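Local coordinates for protein Serpin48 (PDB 3OZQ) that inhibits the serine protease SPE with high specificity, as a serpin of the innate immune system of the insect Tenebrio molitor, at residues K96-T101 and V164-L169; S187-S192 and D353-F358; P269-E274 and I319-E324. All blocks are in the same frame, centred on the assembly; numbering follows the deposited sequence.

Contact 1 (K96-T101 and V164-L169); sequences KIYVKT and VLINAL
Lys96 pairs with Ile166 and Tyr98 with Val164 through backbone hydrogen bonds, two to each pair, in an antiparallel join whose strand directions differ by 155°. Ile166 N reaches Lys96 O over 2.8 Å in an almost straight bond, and Lys96 N returns 3.0 Å to Ile166 O. The second pair is held by Tyr98 N to Val164 O at 2.9 Å and by Val164 N to Tyr98 O at 3.0 Å. Between them Ile97 and Leu165 form a non-hydrogen-bonded pair. Here the carbonyls take in CA-H groups as well: Ile97 CA lies 3.5 Å from Val164 O.

Apolar contacts fall on both sides of the strands. On one, Ile97 and Leu165 point the same way and lie alongside each other, Leu165 CD2 resting 4.0 Å from Ile97 CG1 and reaching CD1 almost as closely. Such branched aliphatic chains suit a face covered by helix 38-50, where Ile97 meets Leu47 and Leu165 meets Leu44. On the other side, Ile166 CG1 comes up to the edge of the Tyr98 ring, 4.2 Å from CD2. With CG beside the backbone N (chi1 -75°), that ring leans back toward Lys96, whose CG lies over one face, offset toward the rim. Met136 of helix 129-143 touches Tyr98, Val164 and Ile166.

Lys96 carries the polar end of this contact: NZ forms a hydrogen bond with Gln120 and a salt bridge with Glu122, both on strand 120-124, and Trp139 adds a cation-pi contact.

Strands 90-100 and 163-174 are the second and third strands of the serpin's sheet A, with helix 38-50 (helix B) on the Ile97 and Leu165 face and helix 129-143 (helix F) on the Tyr98 and Ile166 face, the sheet that opens when a serpin takes in its cleaved reactive loop.

Contact 2 (S187-S192 and D353-F358); sequences SDFHKS and DHPFIF
Phe189 lays its ring against the backbone of Asp353 and His354. From CB the side chain runs with CG anti to the backbone N (chi1 -176°), which carries the ring across to loop residues 353-355. CD2 is the first ring atom to meet them closely, 3.7 Å from Asp353 C. CE2 touches His354 N and O, and also meets Phe356 CE2 at 4.2 Å, where the two rings come edge to edge. At the tip, CZ lies 3.5 Å from His354 C, while CE1 reaches Pro355 CD. A flat aromatic suits this place because one face can cover a whole peptide group. With an alanine here, the Asp353-His354 peptide and the edge of Phe356 would probably lose their apolar cover.

Next door, His190 N donates to Asp353 O at 2.7 Å, approaching from above the carbonyl plane, and His354 CA makes a CA-H...O contact of 3.2 Å with His190 O. The imidazole of His190 crosses the Asp353 carboxylate with the planes 81° apart, its CD2 3.7 Å from Asp353 OD2. That carboxylate is steadied by His354, whose ND1 donates to Asp353 OD1 at 2.7 Å within the ring plane.

The contact joins strand 185-190 of the serpin's sheet C, beside strand 196-205, to the link from strand 348-351 into sheet B; His354 precedes and Phe356 begins strand 356-362, packing on Leu236 and Ile234 respectively.

Contact 3 (P269-E274 and I319-E324); sequences PKFKIE and IDVSEE
Phe271 and Val321 make the tight part of this antiparallel pairing. Val321 CG2 sits over one face of the phenyl ring, 3.4 Å from CZ, in a CH-pi contact. The ring is brought there by chi1 of 61°, which sets CG between the backbone N and carbonyl carbon and turns the ring across toward the partner strand. Ile319 CG2 adds to this apolar side, lying 4.0 Å from Ile273 CB; branched aliphatics and a phenyl group fill such a buried face well. Beneath them the backbone bonds are mostly short, Val321 N to Phe271 O at 2.7 Å and Ile273 N to Ile319 O at 2.9 Å, but Phe271 N to Val321 O is weak.

The opposite face is looser and more open to solvent. There the extended chain of Lys272 crosses Asp320 with its methylenes, CD being 3.5 Å from OD1, yet NZ stays 4.3 Å from OD1, beyond a salt bridge. Past the end of the strand pairing, Lys270 bends at chi3 and makes a true one, NZ meeting Glu323 OE2 at 3.0 Å from above the carboxylate plane. Glu323 OE1 is held by Thr184, so both oxygens are engaged.

As in other serpins, this bridge ties s6A to the base of the reactive loop, just before its proximal hinge. With Trp175 NE1 hydrogen-bonded to Ser322 O close by, this part of s6A (269-274) and the end of s5A (319-321) belong to the region called the breach, where loop insertion begins in this family.

Overall arrangement
Contact 1 closes along the chain before contact 2 opens, and contact 3 is nested within the long loop that contact 2 closes. Contacts 1 and 3 belong to sheet A, their centres 28 Å apart, and are connected through the neighbouring parallel strands 163-174 and 310-321, between which a serpin's cleaved loop inserts. That these two still lie side by side is consistent with the uninserted state. Contact 2 lies 36 Å from contact 1, centre to centre, on the opposite side of the chain's centre, but only 14 Å from contact 3. Those two touch: Phe358 packs on Phe271 and Ile273, and Phe189 on Pro269, joining the breach region of sheet A to sheets B and C.

Contact 1 (K96-T101 and V164-L169)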
loop_
_atom_site.group_PDB
_atom_site.type_symbol
_atom_site.label_atom_id
_atom_site.label_comp_id
_atom_site.label_asym_id
_atom_site.label_seq_id
_atom_site.Cartn_x
_atom_site.Cartn_y
_atom_site.Cartn_z
ATOM N N LYS A 96 -7.529 -8.787 8.783
ATOM C CA LYS A 96 -8.556 -9.450 9.568
ATOM C C LYS A 96 -9.832 -8.636 9.636
ATOM O O LYS A 96 -9.813 -7.404 9.616
ATOM C CB LYS A 96 -8.024 -9.730 10.967
ATOM C CG LYS A 96 -9.075 -10.203 11.925
ATOM C CD LYS A 96 -8.916 -11.637 12.271
ATOM C CE LYS A 96 -7.741 -11.848 13.177
ATOM N NZ LYS A 96 -7.980 -13.087 13.988
ATOM N N ILE A 97 -10.957 -9.340 9.710
ATOM C CA ILE A 97 -12.237 -8.691 9.878
ATOM C C ILE A 97 -12.771 -9.146 11.214
ATOM O O ILE A 97 -13.182 -10.292 11.354
ATOM C CB ILE A 97 -13.209 -9.060 8.744
ATOM C CG1 ILE A 97 -12.681 -8.513 7.408
ATOM C CG2 ILE A 97 -14.598 -8.507 9.022
ATOM C CD1 ILE A 97 -13.716 -8.540 6.288
ATOM N N TYR A 98 -12.702 -8.268 12.208
ATOM C CA TYR A 98 -13.232 -8.574 13.539
ATOM C C TYR A 98 -14.691 -8.156 13.621
ATOM O O TYR A 98 -15.030 -7.044 13.215
ATOM C CB TYR A 98 -12.445 -7.841 14.615
ATOM C CG TYR A 98 -11.090 -8.426 14.897
ATOM C CD1 TYR A 98 -10.930 -9.440 15.831
ATOM C CD2 TYR A 98 -9.964 -7.967 14.222
ATOM C CE1 TYR A 98 -9.686 -9.971 16.092
ATOM C CE2 TYR A 98 -8.719 -8.485 14.477
ATOM C CZ TYR A 98 -8.579 -9.484 15.412
ATOM O OH TYR A 98 -7.332 -10.003 15.655
ATOM N N VAL A 99 -15.531 -9.041 14.174
ATOM C CA VAL A 99 -16.977 -8.841 14.215
ATOM C C VAL A 99 -17.589 -8.915 15.637
ATOM O O VAL A 99 -17.190 -9.736 16.460
ATOM C CB VAL A 99 -17.688 -9.844 13.267
ATOM C CG1 VAL A 99 -19.176 -9.614 13.267
ATOM C CG2 VAL A 99 -17.114 -9.716 11.836
ATOM N N LYS A 100 -18.542 -8.030 15.901
ATOM C CA LYS A 100 -19.212 -7.898 17.201
ATOM C C LYS A 100 -19.644 -9.276 17.721
ATOM O O LYS A 100 -20.246 -10.035 16.965
ATOM C CB LYS A 100 -20.429 -6.990 16.996
ATOM C CG LYS A 100 -21.206 -6.560 18.227
ATOM C CD LYS A 100 -22.318 -5.605 17.798
ATOM C CE LYS A 100 -23.386 -5.415 18.888
ATOM N NZ LYS A 100 -22.916 -4.571 20.033
ATOM N N THR A 101 -19.335 -9.605 18.983
ATOM C CA THR A 101 -19.563 -10.979 19.477
ATOM C C THR A 101 -21.005 -11.439 19.305
ATOM O O THR A 101 -21.263 -12.622 19.086
ATOM C CB THR A 101 -19.101 -11.259 20.961
ATOM O OG1 THR A 101 -19.226 -10.087 21.778
ATOM C CG2 THR A 101 -17.657 -11.744 21.004
ATOM N N VAL A 164 -14.855 -4.265 12.170
ATOM C CA VAL A 164 -13.604 -3.559 11.993
ATOM C C VAL A 164 -12.724 -4.333 11.024
ATOM O O VAL A 164 -12.477 -5.523 11.226
ATOM C CB VAL A 164 -12.861 -3.385 13.332
ATOM C CG1 VAL A 164 -11.493 -2.743 13.104
ATOM C CG2 VAL A 164 -13.709 -2.551 14.286
ATOM N N LEU A 165 -12.282 -3.648 9.970
ATOM C CA LEU A 165 -11.277 -4.173 9.033
ATOM C C LEU A 165 -9.895 -3.729 9.465
ATOM O O LEU A 165 -9.622 -2.537 9.563
ATOM C CB LEU A 165 -11.502 -3.652 7.611
ATOM C CG LEU A 165 -12.826 -3.776 6.851
ATOM C CD1 LEU A 165 -12.597 -4.192 5.409
ATOM C CD2 LEU A 165 -13.864 -4.656 7.532
ATOM N N ILE A 166 -9.025 -4.695 9.710
ATOM C CA ILE A 166 -7.639 -4.423 10.058
ATOM C C ILE A 166 -6.755 -4.845 8.890
ATOM O O ILE A 166 -6.957 -5.923 8.332
ATOM C CB ILE A 166 -7.220 -5.257 11.265
ATOM C CG1 ILE A 166 -7.860 -4.693 12.527
ATOM C CG2 ILE A 166 -5.724 -5.266 11.389
ATOM C CD1 ILE A 166 -7.920 -3.190 12.543
ATOM N N ASN A 167 -5.786 -4.005 8.536
ATOM C CA ASN A 167 -4.934 -4.230 7.348
ATOM C C ASN A 167 -3.505 -3.750 7.571
ATOM O O ASN A 167 -3.193 -2.600 7.319
ATOM C CB ASN A 167 -5.544 -3.488 6.159
ATOM C CG ASN A 167 -4.777 -3.683 4.860
ATOM O OD1 ASN A 167 -3.977 -4.605 4.711
ATOM N ND2 ASN A 167 -5.065 -2.826 3.895
ATOM N N ALA A 168 -2.649 -4.637 8.058
ATOM C CA ALA A 168 -1.273 -4.299 8.367
ATOM C C ALA A 168 -0.381 -5.015 7.378
ATOM O O ALA A 168 -0.594 -6.192 7.091
ATOM C CB ALA A 168 -0.923 -4.736 9.746
ATOM N N LEU A 169 0.620 -4.313 6.863
ATOM C CA LEU A 169 1.561 -4.937 5.930
ATOM C C LEU A 169 2.882 -4.210 5.794
ATOM O O LEU A 169 3.046 -3.070 6.224
ATOM C CB LEU A 169 0.959 -5.151 4.521
ATOM C CG LEU A 169 0.115 -4.126 3.737
ATOM C CD1 LEU A 169 0.133 -2.720 4.264
ATOM C CD2 LEU A 169 0.376 -4.139 2.206
#

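Contact 2 (S187-S192 and D353-F358)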
loop_
_atom_site.group_PDB
_atom_site.type_symbol
_atom_site.label_atom_id
_atom_site.label_comp_id
_atom_site.label_asym_id
_atom_site.label_seq_id
_atom_site.Cartn_x
_atom_site.Cartn_y
_atom_site.Cartn_z
ATOM N N SER A 187 24.284 14.231 2.798
ATOM C CA SER A 187 24.255 15.181 1.679
ATOM C C SER A 187 23.005 16.059 1.699
ATOM O O SER A 187 22.016 15.730 2.359
ATOM C CB SER A 187 24.334 14.451 0.337
ATOM O OG SER A 187 25.424 13.550 0.292
ATOM N N ASP A 188 23.047 17.161 0.953
ATOM C CA ASP A 188 21.919 18.083 0.891
ATOM C C ASP A 188 20.640 17.375 0.462
ATOM O O ASP A 188 20.657 16.565 -0.462
ATOM C CB ASP A 188 22.188 19.216 -0.107
ATOM C CG ASP A 188 23.348 20.108 0.306
ATOM O OD1 ASP A 188 23.569 20.288 1.521
ATOM O OD2 ASP A 188 24.033 20.630 -0.595
ATOM N N PHE A 189 19.541 17.702 1.129
ATOM C CA PHE A 189 18.210 17.359 0.661
ATOM C C PHE A 189 17.398 18.634 0.784
ATOM O O PHE A 189 17.268 19.196 1.869
ATOM C CB PHE A 189 17.583 16.230 1.503
ATOM C CG PHE A 189 16.228 15.771 1.002
ATOM C CD1 PHE A 189 15.070 16.386 1.429
ATOM C CD2 PHE A 189 16.122 14.737 0.083
ATOM C CE1 PHE A 189 13.826 15.970 0.960
ATOM C CE2 PHE A 189 14.885 14.320 -0.391
ATOM C CZ PHE A 189 13.737 14.936 0.043
ATOM N N HIS A 190 16.871 19.110 -0.331
ATOM C CA HIS A 190 16.098 20.341 -0.320
ATOM C C HIS A 190 14.618 20.063 -0.148
ATOM O O HIS A 190 13.973 19.597 -1.075
ATOM C CB HIS A 190 16.304 21.098 -1.630
ATOM C CG HIS A 190 17.739 21.345 -1.961
ATOM N ND1 HIS A 190 18.522 22.228 -1.248
ATOM C CD2 HIS A 190 18.534 20.828 -2.928
ATOM C CE1 HIS A 190 19.740 22.242 -1.760
ATOM N NE2 HIS A 190 19.773 21.404 -2.783
ATOM N N LYS A 191 14.086 20.369 1.032
ATOM C CA LYS A 191 12.656 20.242 1.287
ATOM C C LYS A 191 11.901 21.301 0.490
ATOM O O LYS A 191 10.700 21.172 0.226
ATOM C CB LYS A 191 12.366 20.405 2.779
ATOM C CG LYS A 191 13.145 19.447 3.666
ATOM C CD LYS A 191 12.855 19.694 5.139
ATOM C CE LYS A 191 13.770 18.861 6.030
ATOM N NZ LYS A 191 13.643 19.216 7.486
ATOM N N SER A 192 12.631 22.353 0.125
ATOM C CA SER A 192 12.134 23.431 -0.720
ATOM C C SER A 192 13.328 24.308 -1.026
ATOM O O SER A 192 14.428 24.059 -0.519
ATOM C CB SER A 192 11.040 24.243 -0.021
ATOM O OG SER A 192 11.498 24.832 1.183
ATOM N N ASP A 353 17.115 14.616 -4.383
ATOM C CA ASP A 353 17.623 15.545 -3.373
ATOM C C ASP A 353 16.603 16.623 -3.090
ATOM O O ASP A 353 16.936 17.709 -2.620
ATOM C CB ASP A 353 18.953 16.165 -3.826
ATOM C CG ASP A 353 18.772 17.229 -4.903
ATOM O OD1 ASP A 353 17.706 17.264 -5.554
ATOM O OD2 ASP A 353 19.713 18.032 -5.110
ATOM N N HIS A 354 15.354 16.301 -3.409
ATOM C CA HIS A 354 14.189 17.111 -3.085
ATOM C C HIS A 354 12.983 16.156 -3.099
ATOM O O HIS A 354 13.131 15.002 -3.495
ATOM C CB HIS A 354 14.022 18.272 -4.075
ATOM C CG HIS A 354 13.965 17.851 -5.512
ATOM N ND1 HIS A 354 15.078 17.442 -6.214
ATOM C CD2 HIS A 354 12.933 17.806 -6.386
ATOM C CE1 HIS A 354 14.733 17.150 -7.454
ATOM N NE2 HIS A 354 13.436 17.362 -7.585
ATOM N N PRO A 355 11.811 16.626 -2.649
ATOM C CA PRO A 355 10.635 15.759 -2.446
ATOM C C PRO A 355 10.190 14.991 -3.691
ATOM O O PRO A 355 10.213 15.525 -4.800
ATOM C CB PRO A 355 9.557 16.741 -2.005
ATOM C CG PRO A 355 10.316 17.805 -1.295
ATOM C CD PRO A 355 11.584 17.975 -2.101
ATOM N N PHE A 356 9.794 13.739 -3.494
ATOM C CA PHE A 356 9.483 12.841 -4.599
ATOM C C PHE A 356 8.350 11.871 -4.254
ATOM O O PHE A 356 8.072 11.627 -3.089
ATOM C CB PHE A 356 10.718 12.041 -4.982
ATOM C CG PHE A 356 11.291 11.217 -3.861
ATOM C CD1 PHE A 356 11.010 9.869 -3.761
ATOM C CD2 PHE A 356 12.127 11.787 -2.920
ATOM C CE1 PHE A 356 11.549 9.107 -2.737
ATOM C CE2 PHE A 356 12.670 11.027 -1.894
ATOM C CZ PHE A 356 12.379 9.692 -1.799
ATOM N N ILE A 357 7.726 11.320 -5.293
ATOM C CA ILE A 357 6.759 10.242 -5.165
ATOM C C ILE A 357 7.498 8.944 -5.478
ATOM O O ILE A 357 8.428 8.942 -6.275
ATOM C CB ILE A 357 5.611 10.446 -6.180
ATOM C CG1 ILE A 357 4.791 11.687 -5.825
ATOM C CG2 ILE A 357 4.733 9.202 -6.308
ATOM C CD1 ILE A 357 3.728 12.023 -6.868
ATOM N N PHE A 358 7.099 7.845 -4.845
ATOM C CA PHE A 358 7.649 6.535 -5.168
ATOM C C PHE A 358 6.542 5.491 -5.158
ATOM O O PHE A 358 5.481 5.696 -4.567
ATOM C CB PHE A 358 8.710 6.115 -4.160
ATOM C CG PHE A 358 8.173 5.945 -2.779
ATOM C CD1 PHE A 358 7.580 4.752 -2.388
ATOM C CD2 PHE A 358 8.214 6.994 -1.877
ATOM C CE1 PHE A 358 7.065 4.600 -1.107
ATOM C CE2 PHE A 358 7.708 6.845 -0.607
ATOM C CZ PHE A 358 7.117 5.647 -0.221
#

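Contact 3 (P269-E274 and I319-E324)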
loop_
_atom_site.group_PDB
_atom_site.type_symbol
_atom_site.label_atom_id
_atom_site.label_comp_id
_atom_site.label_asym_id
_atom_site.label_seq_id
_atom_site.Cartn_x
_atom_site.Cartn_y
_atom_site.Cartn_z
ATOM N N PRO A 269 18.522 8.998 -1.050
ATOM C CA PRO A 269 18.568 9.024 0.410
ATOM C C PRO A 269 18.028 7.723 0.978
ATOM O O PRO A 269 17.128 7.098 0.386
ATOM C CB PRO A 269 17.594 10.151 0.780
ATOM C CG PRO A 269 17.396 10.942 -0.472
ATOM C CD PRO A 269 17.578 9.982 -1.603
ATOM N N LYS A 270 18.533 7.310 2.130
ATOM C CA LYS A 270 17.810 6.260 2.828
ATOM C C LYS A 270 16.580 6.869 3.494
ATOM O O LYS A 270 16.568 8.042 3.858
ATOM C CB LYS A 270 18.703 5.500 3.807
ATOM C CG LYS A 270 19.404 6.347 4.845
ATOM C CD LYS A 270 20.348 5.477 5.654
ATOM C CE LYS A 270 21.198 4.622 4.738
ATOM N NZ LYS A 270 21.757 3.458 5.481
ATOM N N PHE A 271 15.513 6.091 3.610
ATOM C CA PHE A 271 14.312 6.620 4.220
ATOM C C PHE A 271 13.462 5.541 4.864
ATOM O O PHE A 271 13.450 4.391 4.436
ATOM C CB PHE A 271 13.489 7.480 3.242
ATOM C CG PHE A 271 12.985 6.739 2.016
ATOM C CD1 PHE A 271 13.752 6.668 0.862
ATOM C CD2 PHE A 271 11.730 6.148 2.011
ATOM C CE1 PHE A 271 13.286 6.009 -0.272
ATOM C CE2 PHE A 271 11.258 5.491 0.876
ATOM C CZ PHE A 271 12.038 5.414 -0.261
ATOM N N LYS A 272 12.790 5.929 5.931
ATOM C CA LYS A 272 11.861 5.049 6.608
ATOM C C LYS A 272 10.575 5.825 6.766
ATOM O O LYS A 272 10.601 7.011 7.114
ATOM C CB LYS A 272 12.419 4.633 7.970
ATOM C CG LYS A 272 11.663 3.480 8.597
ATOM C CD LYS A 272 12.387 2.938 9.823
ATOM C CE LYS A 272 11.448 2.115 10.694
ATOM N NZ LYS A 272 12.077 1.728 11.996
ATOM N N ILE A 273 9.453 5.175 6.471
ATOM C CA ILE A 273 8.144 5.781 6.656
ATOM C C ILE A 273 7.175 4.805 7.316
ATOM O O ILE A 273 7.113 3.632 6.947
ATOM C CB ILE A 273 7.501 6.215 5.322
ATOM C CG1 ILE A 273 8.476 7.065 4.488
ATOM C CG2 ILE A 273 6.162 6.921 5.599
ATOM C CD1 ILE A 273 7.995 7.344 3.040
ATOM N N GLU A 274 6.414 5.308 8.279
ATOM C CA GLU A 274 5.323 4.559 8.899
ATOM C C GLU A 274 4.033 5.341 8.764
ATOM O O GLU A 274 3.972 6.511 9.131
ATOM C CB GLU A 274 5.598 4.315 10.381
ATOM C CG GLU A 274 6.511 3.144 10.678
ATOM C CD GLU A 274 6.186 2.485 12.022
ATOM O OE1 GLU A 274 5.013 2.059 12.202
ATOM O OE2 GLU A 274 7.096 2.409 12.891
ATOM N N ILE A 319 7.870 1.213 5.452
ATOM C CA ILE A 319 8.907 0.871 4.498
ATOM C C ILE A 319 10.224 1.406 5.041
ATOM O O ILE A 319 10.283 2.485 5.653
ATOM C CB ILE A 319 8.650 1.485 3.124
ATOM C CG1 ILE A 319 9.675 0.954 2.105
ATOM C CG2 ILE A 319 8.721 3.010 3.222
ATOM C CD1 ILE A 319 9.419 1.399 0.678
ATOM N N ASP A 320 11.273 0.627 4.851
ATOM C CA ASP A 320 12.570 1.000 5.369
ATOM C C ASP A 320 13.573 0.764 4.251
ATOM O O ASP A 320 13.873 -0.378 3.898
ATOM C CB ASP A 320 12.895 0.184 6.621
ATOM C CG ASP A 320 14.084 0.739 7.385
ATOM O OD1 ASP A 320 14.288 0.327 8.549
ATOM O OD2 ASP A 320 14.812 1.593 6.820
ATOM N N VAL A 321 14.053 1.851 3.657
ATOM C CA VAL A 321 14.857 1.745 2.450
ATOM C C VAL A 321 16.315 1.966 2.775
ATOM O O VAL A 321 16.684 2.996 3.324
ATOM C CB VAL A 321 14.392 2.729 1.370
ATOM C CG1 VAL A 321 15.368 2.750 0.227
ATOM C CG2 VAL A 321 13.006 2.330 0.868
ATOM N N SER A 322 17.136 0.981 2.433
ATOM C CA SER A 322 18.552 1.012 2.768
ATOM C C SER A 322 19.411 0.478 1.617
ATOM O O SER A 322 18.926 0.289 0.497
ATOM C CB SER A 322 18.795 0.203 4.037
ATOM O OG SER A 322 18.517 -1.164 3.782
ATOM N N GLU A 323 20.687 0.228 1.895
ATOM C CA GLU A 323 21.621 -0.161 0.834
ATOM C C GLU A 323 21.332 -1.523 0.187
ATOM O O GLU A 323 21.531 -1.688 -1.014
ATOM C CB GLU A 323 23.068 -0.093 1.329
ATOM C CG GLU A 323 23.550 1.323 1.592
ATOM C CD GLU A 323 23.452 1.727 3.053
ATOM O OE1 GLU A 323 24.244 2.598 3.474
ATOM O OE2 GLU A 323 22.591 1.187 3.785
ATOM N N GLU A 324 20.852 -2.490 0.965
ATOM C CA GLU A 324 20.550 -3.811 0.401
ATOM C C GLU A 324 19.153 -3.931 -0.202
ATOM O O GLU A 324 18.908 -4.803 -1.034
ATOM C CB GLU A 324 20.772 -4.922 1.427
ATOM C CG GLU A 324 22.064 -5.715 1.204
ATOM C CD GLU A 324 22.100 -6.452 -0.142
ATOM O OE1 GLU A 324 23.214 -6.721 -0.645
ATOM O OE2 GLU A 324 21.019 -6.767 -0.695
#